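Local coordinates for thioredoxin-like protein (Klebsiella pneumoniae subsp. pneumoniae MGH 78578, PDB 3TY1) that is of uncertain function but, as a galactose mutarotase-like protein and putative aldose 1-epimerase, probably binds carbohydrate, at residues 282-295 with 344-358. Residues are numbered along the deposited sequence; the frame is centred on the assembly and turned at random.
Sequences GDKGASIQFDTRQL and QFDLTYTLLHDSAQV. With SO4 (sulfate ion), chain K.
With CG beside its backbone N (chi1 -56°) and the chain extended beyond it (chi2 173°), Q294 lays its amide across to D346, whose own chi1 of -57° brings the carboxylate nearer. The two ends of the amide do different work: OE1 accepts from D346 N at 2.9 Å, and NE2 gives a nearly straight bond to D346 OD2, also 2.9 Å, leaving in the amide plane but meeting the carboxylate from above its plane. A glutamine suits this place because it pairs with backbone and side chain at once, taking over where the ladder of strands 285-291 and 344-352 gives out; its second NE2 proton goes to a sulfate oxygen, the ion probably coming from the crystallisation liquor. The other carboxylate oxygen, D346 OD1, is hydrogen-bonded to H193 on the next strand. A water bridges D291 N, D346 O and Q294 OE1 where the backbones no longer bond directly.

Toward G285 and L352 the ladder is regular: G285, S287 and Q289 each exchange two backbone bonds with L352, T350 and T348 respectively, the straightest being Q289 N to T348 O at 2.8 Å. Between them, on the buried face, I288 and Y349 lie side by side. I288 CG2 makes a CH-pi contact over the ring, 4.2 Å from its centroid, and also touches L347 CD2, while I288 CD1 lies 3.7 Å from Y349 CE2; Y349 OH reaches S212 of the underlying sheet. On the other face the hydroxyls of S287 and T350 suit their place because, with T348 O, they hold a water. Beyond L352, D354 N-caps helix 355-369, OD1 accepting from Q357 N. This is an interior antiparallel pair of the large sheet, between strands 189-198 and 272-278, in the supersandwich fold, as in galactose mutarotases.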
ATOM      1  N   GLY A 282     -42.587  11.910  -9.255  1.00 42.34           N
ATOM      2  CA  GLY A 282     -42.110  13.283  -9.434  1.00 42.70           C
ATOM      3  C   GLY A 282     -42.159  14.107  -8.156  1.00 42.15           C
ATOM      4  O   GLY A 282     -42.375  15.311  -8.222  1.00 41.78           O
ATOM      5  N   ASP A 283     -41.969  13.465  -6.989  1.00 41.73           N
ATOM      6  CA  ASP A 283     -41.941  14.183  -5.698  1.00 40.76           C
ATOM      7  C   ASP A 283     -40.625  14.054  -4.898  1.00 39.11           C
ATOM      8  O   ASP A 283     -40.509  14.624  -3.828  1.00 37.86           O
ATOM      9  CB  ASP A 283     -43.158  13.839  -4.839  1.00 44.15           C
ATOM     10  CG  ASP A 283     -43.240  12.374  -4.440  1.00 46.47           C
ATOM     11  OD1 ASP A 283     -42.298  11.566  -4.653  1.00 49.73           O
ATOM     12  OD2 ASP A 283     -44.287  12.041  -3.871  1.00 52.65           O
ATOM     13  N   LYS A 284     -39.669  13.273  -5.418  1.00 36.19           N
ATOM     14  CA  LYS A 284     -38.334  13.188  -4.880  1.00 33.88           C
ATOM     15  C   LYS A 284     -37.351  13.279  -6.028  1.00 36.05           C
ATOM     16  O   LYS A 284     -37.619  12.797  -7.109  1.00 36.88           O
ATOM     17  CB  LYS A 284     -38.079  11.864  -4.170  1.00 35.46           C
ATOM     18  CG  LYS A 284     -38.791  11.732  -2.855  1.00 39.33           C
ATOM     19  CD  LYS A 284     -38.398  10.420  -2.190  1.00 42.67           C
ATOM     20  CE  LYS A 284     -39.008  10.284  -0.805  1.00 42.89           C
ATOM     21  NZ  LYS A 284     -40.496  10.199  -0.812  1.00 48.34           N
ATOM     22  N   GLY A 285     -36.194  13.860  -5.770  1.00 34.55           N
ATOM     23  CA  GLY A 285     -35.140  13.878  -6.763  1.00 34.78           C
ATOM     24  C   GLY A 285     -33.879  14.536  -6.318  1.00 32.00           C
ATOM     25  O   GLY A 285     -33.746  14.928  -5.163  1.00 30.23           O
ATOM     26  N   ALA A 286     -32.939  14.658  -7.251  1.00 29.96           N
ATOM     27  CA  ALA A 286     -31.690  15.372  -6.990  1.00 30.44           C
ATOM     28  C   ALA A 286     -31.295  16.031  -8.256  1.00 30.81           C
ATOM     29  O   ALA A 286     -31.380  15.412  -9.325  1.00 32.82           O
ATOM     30  CB  ALA A 286     -30.561  14.435  -6.513  1.00 28.28           C
ATOM     31  N   SER A 287     -30.843  17.274  -8.140  1.00 30.32           N
ATOM     32  CA  SER A 287     -30.399  18.053  -9.304  1.00 32.45           C
ATOM     33  C   SER A 287     -28.977  18.520  -9.092  1.00 30.18           C
ATOM     34  O   SER A 287     -28.539  18.733  -7.937  1.00 29.21           O
ATOM     35  CB  SER A 287     -31.306  19.270  -9.524  1.00 34.57           C
ATOM     36  OG  SER A 287     -31.218  20.188  -8.474  1.00 33.03           O
ATOM     37  N   ILE A 288     -28.263  18.623 -10.196  1.00 28.52           N
ATOM     38  CA  ILE A 288     -26.905  19.108 -10.213  1.00 29.99           C
ATOM     39  C   ILE A 288     -26.843  20.237 -11.202  1.00 31.96           C
ATOM     40  O   ILE A 288     -27.188  20.066 -12.390  1.00 32.32           O
ATOM     41  CB  ILE A 288     -25.853  18.013 -10.632  1.00 29.86           C
ATOM     42  CG1 ILE A 288     -26.002  16.745  -9.811  1.00 30.39           C
ATOM     43  CG2 ILE A 288     -24.414  18.502 -10.481  1.00 29.15           C
ATOM     44  CD1 ILE A 288     -25.087  15.584 -10.291  1.00 29.10           C
ATOM     45  N   GLN A 289     -26.415  21.391 -10.729  1.00 31.28           N
ATOM     46  CA  GLN A 289     -26.114  22.520 -11.588  1.00 31.55           C
ATOM     47  C   GLN A 289     -24.632  22.565 -11.819  1.00 33.90           C
ATOM     48  O   GLN A 289     -23.867  22.450 -10.880  1.00 35.20           O
ATOM     49  CB  GLN A 289     -26.553  23.844 -10.962  1.00 30.72           C
ATOM     50  CG  GLN A 289     -26.138  25.122 -11.747  1.00 35.14           C
ATOM     51  CD  GLN A 289     -26.516  26.421 -11.019  1.00 36.10           C
ATOM     52  OE1 GLN A 289     -27.291  26.404 -10.067  1.00 40.00           O
ATOM     53  NE2 GLN A 289     -25.922  27.522 -11.436  1.00 36.67           N
ATOM     54  N   PHE A 290     -24.225  22.790 -13.064  1.00 33.20           N
ATOM     55  CA  PHE A 290     -22.804  22.940 -13.392  1.00 32.82           C
ATOM     56  C   PHE A 290     -22.627  23.921 -14.526  1.00 35.60           C
ATOM     57  O   PHE A 290     -23.594  24.299 -15.186  1.00 37.56           O
ATOM     58  CB  PHE A 290     -22.092  21.586 -13.643  1.00 32.70           C
ATOM     59  CG  PHE A 290     -22.588  20.808 -14.822  1.00 36.23           C
ATOM     60  CD1 PHE A 290     -23.708  20.011 -14.714  1.00 36.58           C
ATOM     61  CD2 PHE A 290     -21.921  20.865 -16.050  1.00 40.66           C
ATOM     62  CE1 PHE A 290     -24.195  19.291 -15.811  1.00 37.30           C
ATOM     63  CE2 PHE A 290     -22.377  20.116 -17.140  1.00 35.55           C
ATOM     64  CZ  PHE A 290     -23.507  19.323 -17.009  1.00 38.72           C
ATOM     65  N   ASP A 291     -21.395  24.378 -14.676  1.00 37.00           N
ATOM     66  CA  ASP A 291     -20.982  25.394 -15.627  1.00 37.60           C
ATOM     67  C   ASP A 291     -20.327  24.700 -16.828  1.00 39.85           C
ATOM     68  O   ASP A 291     -19.249  24.084 -16.685  1.00 35.68           O
ATOM     69  CB  ASP A 291     -19.989  26.322 -14.914  1.00 39.08           C
ATOM     70  CG  ASP A 291     -19.631  27.569 -15.714  1.00 37.19           C
ATOM     71  OD1 ASP A 291     -19.223  27.476 -16.906  1.00 42.27           O
ATOM     72  OD2 ASP A 291     -19.777  28.677 -15.147  1.00 42.48           O
ATOM     73  N   THR A 292     -20.934  24.832 -18.016  1.00 37.20           N
ATOM     74  CA  THR A 292     -20.425  24.141 -19.208  1.00 39.96           C
ATOM     75  C   THR A 292     -19.097  24.688 -19.783  1.00 42.22           C
ATOM     76  O   THR A 292     -18.515  24.067 -20.663  1.00 43.05           O
ATOM     77  CB  THR A 292     -21.479  24.053 -20.331  1.00 40.42           C
ATOM     78  OG1 THR A 292     -21.885  25.365 -20.671  1.00 39.46           O
ATOM     79  CG2 THR A 292     -22.713  23.230 -19.877  1.00 42.38           C
ATOM     80  N   ARG A 293     -18.606  25.811 -19.278  1.00 39.50           N
ATOM     81  CA  ARG A 293     -17.235  26.253 -19.592  1.00 41.43           C
ATOM     82  C   ARG A 293     -16.178  25.488 -18.813  1.00 42.70           C
ATOM     83  O   ARG A 293     -15.045  25.373 -19.251  1.00 42.10           O
ATOM     84  CB  ARG A 293     -17.051  27.727 -19.273  1.00 42.49           C
ATOM     85  CG  ARG A 293     -17.907  28.640 -20.118  1.00 45.54           C
ATOM     86  CD  ARG A 293     -17.900  30.045 -19.560  1.00 43.96           C
ATOM     87  NE  ARG A 293     -18.481  30.082 -18.223  1.00 45.19           N
ATOM     88  CZ  ARG A 293     -18.564  31.184 -17.469  1.00 53.41           C
ATOM     89  NH1 ARG A 293     -18.134  32.360 -17.917  1.00 52.26           N
ATOM     90  NH2 ARG A 293     -19.106  31.115 -16.267  1.00 47.55           N
ATOM     91  N   GLN A 294     -16.557  24.989 -17.634  1.00 39.42           N
ATOM     92  CA  GLN A 294     -15.680  24.247 -16.759  1.00 40.12           C
ATOM     93  C   GLN A 294     -15.803  22.741 -17.001  1.00 38.18           C
ATOM     94  O   GLN A 294     -14.806  22.035 -16.997  1.00 38.92           O
ATOM     95  CB  GLN A 294     -16.066  24.529 -15.289  1.00 37.35           C
ATOM     96  CG  GLN A 294     -16.056  26.028 -14.899  1.00 39.23           C
ATOM     97  CD  GLN A 294     -16.594  26.299 -13.487  1.00 34.85           C
ATOM     98  OE1 GLN A 294     -17.283  25.473 -12.885  1.00 33.97           O
ATOM     99  NE2 GLN A 294     -16.268  27.461 -12.959  1.00 31.86           N
ATOM    100  N   LEU A 295     -17.037  22.278 -17.189  1.00 36.15           N
ATOM    101  CA  LEU A 295     -17.365  20.863 -17.346  1.00 38.24           C
ATOM    102  C   LEU A 295     -18.251  20.765 -18.614  1.00 35.95           C
ATOM    103  O   LEU A 295     -19.477  20.719 -18.538  1.00 40.07           O
ATOM    104  CB  LEU A 295     -18.036  20.330 -16.064  1.00 37.14           C
ATOM    105  CG  LEU A 295     -17.215  20.364 -14.783  1.00 36.18           C
ATOM    106  CD1 LEU A 295     -18.108  20.039 -13.556  1.00 30.89           C
ATOM    107  CD2 LEU A 295     -15.964  19.394 -14.820  1.00 32.03           C
ATOM    108  N   GLN A 344     -11.501  26.446 -12.096  1.00 35.65           N
ATOM    109  CA  GLN A 344     -12.566  26.386 -11.093  1.00 33.57           C
ATOM    110  C   GLN A 344     -13.646  25.405 -11.488  1.00 33.14           C
ATOM    111  O   GLN A 344     -13.898  25.186 -12.665  1.00 34.76           O
ATOM    112  CB  GLN A 344     -13.192  27.784 -10.881  1.00 35.95           C
ATOM    113  CG  GLN A 344     -12.232  28.851 -10.333  1.00 43.59           C
ATOM    114  CD  GLN A 344     -11.262  29.424 -11.375  1.00 52.75           C
ATOM    115  OE1 GLN A 344     -11.532  29.383 -12.583  1.00 53.40           O
ATOM    116  NE2 GLN A 344     -10.115  29.951 -10.905  1.00 47.89           N
ATOM    117  N   PHE A 345     -14.285  24.810 -10.477  1.00 32.32           N
ATOM    118  CA  PHE A 345     -15.392  23.870 -10.644  1.00 31.72           C
ATOM    119  C   PHE A 345     -16.470  24.240  -9.610  1.00 31.45           C
ATOM    120  O   PHE A 345     -16.299  24.024  -8.408  1.00 33.27           O
ATOM    121  CB  PHE A 345     -14.877  22.421 -10.512  1.00 31.43           C
ATOM    122  CG  PHE A 345     -13.752  22.127 -11.482  1.00 31.95           C
ATOM    123  CD1 PHE A 345     -14.019  21.842 -12.809  1.00 34.02           C
ATOM    124  CD2 PHE A 345     -12.425  22.221 -11.076  1.00 34.22           C
ATOM    125  CE1 PHE A 345     -12.981  21.642 -13.730  1.00 37.29           C
ATOM    126  CE2 PHE A 345     -11.373  22.001 -11.984  1.00 37.83           C
ATOM    127  CZ  PHE A 345     -11.659  21.717 -13.311  1.00 37.85           C
ATOM    128  N   ASP A 346     -17.560  24.830 -10.106  1.00 33.46           N
ATOM    129  CA  ASP A 346     -18.681  25.324  -9.300  1.00 33.93           C
ATOM    130  C   ASP A 346     -19.908  24.458  -9.625  1.00 35.18           C
ATOM    131  O   ASP A 346     -20.345  24.411 -10.789  1.00 36.44           O
ATOM    132  CB  ASP A 346     -18.953  26.786  -9.649  1.00 32.63           C
ATOM    133  CG  ASP A 346     -17.746  27.655  -9.458  1.00 40.74           C
ATOM    134  OD1 ASP A 346     -17.155  27.632  -8.346  1.00 38.10           O
ATOM    135  OD2 ASP A 346     -17.369  28.354 -10.446  1.00 37.94           O
ATOM    136  N   LEU A 347     -20.395  23.724  -8.624  1.00 29.61           N
ATOM    137  CA  LEU A 347     -21.558  22.851  -8.772  1.00 31.07           C
ATOM    138  C   LEU A 347     -22.512  23.052  -7.615  1.00 31.65           C
ATOM    139  O   LEU A 347     -22.074  23.269  -6.485  1.00 31.41           O
ATOM    140  CB  LEU A 347     -21.164  21.364  -8.862  1.00 28.50           C
ATOM    141  CG  LEU A 347     -20.259  20.895 -10.005  1.00 33.59           C
ATOM    142  CD1 LEU A 347     -18.801  21.059  -9.605  1.00 33.03           C
ATOM    143  CD2 LEU A 347     -20.580  19.427 -10.337  1.00 31.89           C
ATOM    144  N   THR A 348     -23.806  22.993  -7.891  1.00 32.24           N
ATOM    145  CA  THR A 348     -24.821  23.023  -6.824  1.00 31.15           C
ATOM    146  C   THR A 348     -25.666  21.762  -6.922  1.00 30.53           C
ATOM    147  O   THR A 348     -26.216  21.452  -7.983  1.00 32.55           O
ATOM    148  CB  THR A 348     -25.711  24.279  -6.930  1.00 32.18           C
ATOM    149  OG1 THR A 348     -24.865  25.432  -6.914  1.00 32.87           O
ATOM    150  CG2 THR A 348     -26.650  24.350  -5.767  1.00 29.48           C
ATOM    151  N   TYR A 349     -25.751  21.053  -5.817  1.00 27.94           N
ATOM    152  CA  TYR A 349     -26.530  19.824  -5.651  1.00 28.33           C
ATOM    153  C   TYR A 349     -27.734  20.121  -4.771  1.00 28.23           C
ATOM    154  O   TYR A 349     -27.595  20.716  -3.675  1.00 27.06           O
ATOM    155  CB  TYR A 349     -25.675  18.770  -4.954  1.00 27.78           C
ATOM    156  CG  TYR A 349     -24.538  18.223  -5.753  1.00 29.44           C
ATOM    157  CD1 TYR A 349     -23.364  18.974  -5.979  1.00 26.31           C
ATOM    158  CD2 TYR A 349     -24.618  16.954  -6.309  1.00 31.48           C
ATOM    159  CE1 TYR A 349     -22.306  18.452  -6.747  1.00 28.24           C
ATOM    160  CE2 TYR A 349     -23.562  16.415  -7.073  1.00 28.10           C
ATOM    161  CZ  TYR A 349     -22.416  17.183  -7.287  1.00 31.57           C
ATOM    162  OH  TYR A 349     -21.391  16.638  -8.030  1.00 32.88           O
ATOM    163  N   THR A 350     -28.927  19.777  -5.258  1.00 29.34           N
ATOM    164  CA  THR A 350     -30.129  20.067  -4.529  1.00 29.35           C
ATOM    165  C   THR A 350     -30.921  18.782  -4.332  1.00 30.79           C
ATOM    166  O   THR A 350     -31.213  18.050  -5.296  1.00 31.93           O
ATOM    167  CB  THR A 350     -31.013  21.096  -5.253  1.00 30.26           C
ATOM    168  OG1 THR A 350     -30.238  22.256  -5.605  1.00 30.56           O
ATOM    169  CG2 THR A 350     -32.219  21.502  -4.377  1.00 32.36           C
ATOM    170  N   LEU A 351     -31.313  18.543  -3.096  1.00 28.55           N
ATOM    171  CA  LEU A 351     -32.175  17.424  -2.755  1.00 30.16           C
ATOM    172  C   LEU A 351     -33.629  17.941  -2.875  1.00 32.71           C
ATOM    173  O   LEU A 351     -34.107  18.790  -2.095  1.00 31.45           O
ATOM    174  CB  LEU A 351     -31.849  16.891  -1.353  1.00 29.89           C
ATOM    175  CG  LEU A 351     -32.468  15.508  -1.026  1.00 32.54           C
ATOM    176  CD1 LEU A 351     -31.957  14.482  -2.034  1.00 33.62           C
ATOM    177  CD2 LEU A 351     -32.150  15.056   0.390  1.00 35.11           C
ATOM    178  N   LEU A 352     -34.316  17.426  -3.887  1.00 32.85           N
ATOM    179  CA  LEU A 352     -35.672  17.825  -4.229  1.00 29.51           C
ATOM    180  C   LEU A 352     -36.600  16.912  -3.438  1.00 32.42           C
ATOM    181  O   LEU A 352     -36.494  15.668  -3.508  1.00 33.92           O
ATOM    182  CB  LEU A 352     -35.866  17.677  -5.748  1.00 32.61           C
ATOM    183  CG  LEU A 352     -34.790  18.285  -6.700  1.00 33.48           C
ATOM    184  CD1 LEU A 352     -35.025  17.827  -8.128  1.00 32.29           C
ATOM    185  CD2 LEU A 352     -34.723  19.818  -6.606  1.00 36.08           C
ATOM    186  N   HIS A 353     -37.456  17.499  -2.598  1.00 34.41           N
ATOM    187  CA  HIS A 353     -38.251  16.678  -1.650  1.00 34.50           C
ATOM    188  C   HIS A 353     -39.754  16.944  -1.726  1.00 37.88           C
ATOM    189  O   HIS A 353     -40.483  16.577  -0.821  1.00 38.70           O
ATOM    190  CB  HIS A 353     -37.721  16.832  -0.220  1.00 34.49           C
ATOM    191  CG  HIS A 353     -37.700  18.248   0.290  1.00 34.29           C
ATOM    192  ND1 HIS A 353     -38.763  18.817   0.955  1.00 38.55           N
ATOM    193  CD2 HIS A 353     -36.737  19.201   0.238  1.00 33.47           C
ATOM    194  CE1 HIS A 353     -38.457  20.066   1.282  1.00 41.53           C
ATOM    195  NE2 HIS A 353     -37.233  20.326   0.852  1.00 36.93           N
ATOM    196  N   ASP A 354     -40.211  17.619  -2.776  1.00 37.41           N
ATOM    197  CA  ASP A 354     -41.648  17.687  -3.053  1.00 38.52           C
ATOM    198  C   ASP A 354     -41.909  17.919  -4.547  1.00 38.42           C
ATOM    199  O   ASP A 354     -40.982  18.216  -5.304  1.00 39.32           O
ATOM    200  CB  ASP A 354     -42.395  18.667  -2.119  1.00 39.43           C
ATOM    201  CG  ASP A 354     -42.018  20.129  -2.340  1.00 50.60           C
ATOM    202  OD1 ASP A 354     -41.577  20.498  -3.448  1.00 47.26           O
ATOM    203  OD2 ASP A 354     -42.197  20.921  -1.388  1.00 59.06           O
ATOM    204  N   SER A 355     -43.174  17.784  -4.941  1.00 38.13           N
ATOM    205  CA  SER A 355     -43.592  17.921  -6.348  1.00 40.44           C
ATOM    206  C   SER A 355     -43.253  19.270  -6.942  1.00 39.03           C
ATOM    207  O   SER A 355     -42.751  19.325  -8.062  1.00 39.08           O
ATOM    208  CB  SER A 355     -45.079  17.634  -6.503  1.00 41.44           C
ATOM    209  OG  SER A 355     -45.334  16.296  -6.099  1.00 48.56           O
ATOM    210  N   ALA A 356     -43.481  20.333  -6.172  1.00 38.45           N
ATOM    211  CA  ALA A 356     -43.224  21.707  -6.627  1.00 39.51           C
ATOM    212  C   ALA A 356     -41.763  21.913  -6.936  1.00 39.75           C
ATOM    213  O   ALA A 356     -41.421  22.578  -7.912  1.00 35.80           O
ATOM    214  CB  ALA A 356     -43.736  22.749  -5.572  1.00 41.02           C
ATOM    215  N   GLN A 357     -40.879  21.340  -6.107  1.00 38.32           N
ATOM    216  CA  GLN A 357     -39.435  21.439  -6.367  1.00 37.96           C
ATOM    217  C   GLN A 357     -39.011  20.709  -7.615  1.00 37.85           C
ATOM    218  O   GLN A 357     -38.233  21.252  -8.409  1.00 39.79           O
ATOM    219  CB  GLN A 357     -38.603  20.950  -5.173  1.00 36.81           C
ATOM    220  CG  GLN A 357     -38.654  21.897  -4.010  1.00 36.15           C
ATOM    221  CD  GLN A 357     -37.959  21.365  -2.784  1.00 36.87           C
ATOM    222  OE1 GLN A 357     -37.292  20.321  -2.813  1.00 38.51           O
ATOM    223  NE2 GLN A 357     -38.092  22.092  -1.686  1.00 45.04           N
ATOM    224  N   VAL A 358     -39.483  19.480  -7.784  1.00 35.06           N
ATOM    225  CA  VAL A 358     -39.218  18.737  -9.022  1.00 38.18           C
ATOM    226  C   VAL A 358     -39.774  19.492 -10.271  1.00 41.71           C
ATOM    227  O   VAL A 358     -39.110  19.566 -11.320  1.00 40.45           O
ATOM    228  CB  VAL A 358     -39.802  17.295  -8.937  1.00 39.65           C
ATOM    229  CG1 VAL A 358     -39.751  16.584 -10.286  1.00 39.68           C
ATOM    230  CG2 VAL A 358     -39.073  16.477  -7.802  1.00 36.24           C
TER
HETATM  231  S   SO4 K 511     -14.709  30.165 -15.249  1.00 88.22           S
HETATM  232  O1  SO4 K 511     -15.383  29.466 -16.359  1.00 60.60           O
HETATM  233  O2  SO4 K 511     -13.538  30.895 -15.778  1.00 68.67           O
HETATM  234  O3  SO4 K 511     -15.642  31.134 -14.625  1.00 70.30           O
HETATM  235  O4  SO4 K 511     -14.213  29.219 -14.220  1.00 53.37           O
HETATM  236  O   HOH W   1     -43.463  17.183 -10.010  1.00 45.45           O
HETATM  237  O   HOH W   2     -45.503  14.927  -8.466  1.00 54.93           O
HETATM  238  O   HOH W   3     -46.502  14.149  -3.707  1.00 71.24           O
HETATM  239  O   HOH W   4     -29.066  22.001  -7.995  1.00 29.70           O
HETATM  240  O   HOH W   5     -19.327  23.398 -13.091  1.00 32.68           O
HETATM  241  O   HOH W   6     -19.384  29.242 -12.388  1.00 40.53           O